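Local coordinates for protein adenylate kinase (Thermus thermophilus, PDB 3CM0) that catalyses the reversible transfer of the terminal phosphate of ATP to AMP, giving two ADP, and probably helps to balance cellular adenine nucleotides, at residues Tyr157-Arg161 with Gly162-Arg166. Numbering follows the deposited sequence.
Sequences YYEAR and GVLKR
Y158 and V163 meet where helix 137-160 ends in a Schellman motif and the chain turns into strand 164-168, an outermost strand of the parallel sheet in this P-loop kinase CORE domain. G162 makes the turn with a positive phi. Its N donates to E159 O at 3.0 Å, arriving above the carbonyl plane, while V163 N reaches back to Y158 O at 3.3 Å. That same Y158 oxygen also accepts the N-H of R161, from the opposite face of its carbonyl plane, so two donors grip it.

V163 CG2 sits obliquely against the Y158 ring, 3.7 Å from CD1. V163 holds this methyl between its own backbone N and carbonyl carbon (CG1 at chi1 -60°), which turns it back onto the helix. Both side chains also rest on V109 of the adjacent strand 104-113, tying the helix end to the sheet. Y158 lies close to P86 as well, a predicted AMP-binding residue.

On the outer side, E159 runs extended, with CG anti to its backbone N (chi1 -174°), and crosses R166 obliquely. Its OE1 meets R166 NH2 at 2.5 Å, a short salt bridge: the oxygen lies near the guanidinium plane, yet the carboxylate plane is turned 65° from it. L164 CD2 packs on one face of the guanidinium, offset toward its rim, and comes within 3.7 Å of E159 OE1. R166 NH1 has a second anionic partner in E113.

R161 stretches out, extended from CG to NE, alongside Y157, its guanidinium lying with one face over Y157 CE1. There NH1 donates in the guanidinium plane to Y157 O, 2.9 Å away.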
loop_
_atom_site.group_PDB
_atom_site.type_symbol
_atom_site.label_atom_id
_atom_site.label_comp_id
_atom_site.label_asym_id
_atom_site.label_seq_id
_atom_site.Cartn_x
_atom_site.Cartn_y
_atom_site.Cartn_z
ATOM N N TYR A 157 -13.849 3.828 -5.184
ATOM C CA TYR A 157 -14.428 3.029 -4.099
ATOM C C TYR A 157 -14.327 3.761 -2.760
ATOM O O TYR A 157 -15.297 3.875 -1.988
ATOM C CB TYR A 157 -13.667 1.715 -4.000
ATOM C CG TYR A 157 -14.176 0.818 -2.913
ATOM C CD1 TYR A 157 -15.280 -0.009 -3.125
ATOM C CD2 TYR A 157 -13.554 0.783 -1.666
ATOM C CE1 TYR A 157 -15.750 -0.864 -2.115
ATOM C CE2 TYR A 157 -14.032 -0.064 -0.640
ATOM C CZ TYR A 157 -15.122 -0.881 -0.880
ATOM O OH TYR A 157 -15.557 -1.729 0.112
ATOM N N TYR A 158 -13.141 4.301 -2.473
ATOM C CA TYR A 158 -12.978 4.988 -1.201
ATOM C C TYR A 158 -13.564 6.392 -1.175
ATOM O O TYR A 158 -14.051 6.826 -0.138
ATOM C CB TYR A 158 -11.486 5.012 -0.812
ATOM C CG TYR A 158 -10.993 3.616 -0.503
ATOM C CD1 TYR A 158 -11.582 2.876 0.552
ATOM C CD2 TYR A 158 -9.947 3.037 -1.224
ATOM C CE1 TYR A 158 -11.102 1.592 0.868
ATOM C CE2 TYR A 158 -9.476 1.768 -0.907
ATOM C CZ TYR A 158 -10.043 1.057 0.131
ATOM O OH TYR A 158 -9.555 -0.203 0.464
ATOM N N GLU A 159 -13.504 7.113 -2.295
ATOM C CA GLU A 159 -14.101 8.449 -2.338
ATOM C C GLU A 159 -15.639 8.365 -2.101
ATOM O O GLU A 159 -16.226 9.205 -1.401
ATOM C CB GLU A 159 -13.788 9.108 -3.699
ATOM C CG GLU A 159 -14.248 10.571 -3.782
ATOM C CD GLU A 159 -13.749 11.260 -5.040
ATOM O OE1 GLU A 159 -12.516 11.338 -5.233
ATOM O OE2 GLU A 159 -14.593 11.725 -5.836
ATOM N N ALA A 160 -16.269 7.319 -2.633
ATOM C CA ALA A 160 -17.730 7.159 -2.466
ATOM C C ALA A 160 -18.091 6.974 -0.989
ATOM O O ALA A 160 -19.206 7.254 -0.556
ATOM C CB ALA A 160 -18.209 5.974 -3.273
ATOM N N ARG A 161 -17.133 6.484 -0.210
ATOM C CA ARG A 161 -17.362 6.249 1.206
ATOM C C ARG A 161 -16.875 7.356 2.108
ATOM O O ARG A 161 -16.934 7.233 3.336
ATOM C CB ARG A 161 -16.705 4.919 1.604
ATOM C CG ARG A 161 -17.432 3.740 1.032
ATOM C CD ARG A 161 -16.592 2.472 0.885
ATOM N NE ARG A 161 -17.453 1.365 0.434
ATOM C CZ ARG A 161 -17.898 1.184 -0.809
ATOM N NH1 ARG A 161 -17.563 2.012 -1.805
ATOM N NH2 ARG A 161 -18.749 0.202 -1.050
ATOM N N GLY A 162 -16.391 8.425 1.496
ATOM C CA GLY A 162 -15.891 9.573 2.230
ATOM C C GLY A 162 -14.623 9.385 3.044
ATOM O O GLY A 162 -14.334 10.217 3.915
ATOM N N VAL A 163 -13.840 8.348 2.728
ATOM C CA VAL A 163 -12.637 8.059 3.484
ATOM C C VAL A 163 -11.331 8.362 2.744
ATOM O O VAL A 163 -10.239 8.168 3.298
ATOM C CB VAL A 163 -12.611 6.564 4.004
ATOM C CG1 VAL A 163 -13.819 6.286 4.917
ATOM C CG2 VAL A 163 -12.587 5.565 2.826
ATOM N N LEU A 164 -11.438 8.867 1.514
ATOM C CA LEU A 164 -10.213 9.173 0.747
ATOM C C LEU A 164 -9.640 10.502 1.250
ATOM O O LEU A 164 -10.367 11.490 1.411
ATOM C CB LEU A 164 -10.544 9.270 -0.748
ATOM C CG LEU A 164 -9.350 9.438 -1.703
ATOM C CD1 LEU A 164 -8.580 8.090 -1.705
ATOM C CD2 LEU A 164 -9.870 9.738 -3.166
ATOM N N LYS A 165 -8.339 10.517 1.494
ATOM C CA LYS A 165 -7.642 11.712 1.974
ATOM C C LYS A 165 -6.572 12.024 0.933
ATOM O O LYS A 165 -5.517 11.378 0.894
ATOM C CB LYS A 165 -6.944 11.429 3.328
ATOM C CG LYS A 165 -7.831 10.826 4.390
ATOM C CD LYS A 165 -8.884 11.798 4.811
ATOM C CE LYS A 165 -9.775 11.206 5.905
ATOM N NZ LYS A 165 -10.876 12.174 6.238
ATOM N N ARG A 166 -6.866 12.984 0.058
ATOM C CA ARG A 166 -5.923 13.376 -0.976
ATOM C C ARG A 166 -4.941 14.307 -0.306
ATOM O O ARG A 166 -5.328 15.281 0.367
ATOM C CB ARG A 166 -6.657 14.098 -2.117
ATOM C CG ARG A 166 -7.641 13.207 -2.855
ATOM C CD ARG A 166 -8.526 14.064 -3.786
ATOM N NE ARG A 166 -9.504 13.268 -4.512
ATOM C CZ ARG A 166 -9.258 12.571 -5.621
ATOM N NH1 ARG A 166 -8.047 12.558 -6.167
ATOM N NH2 ARG A 166 -10.250 11.884 -6.197
#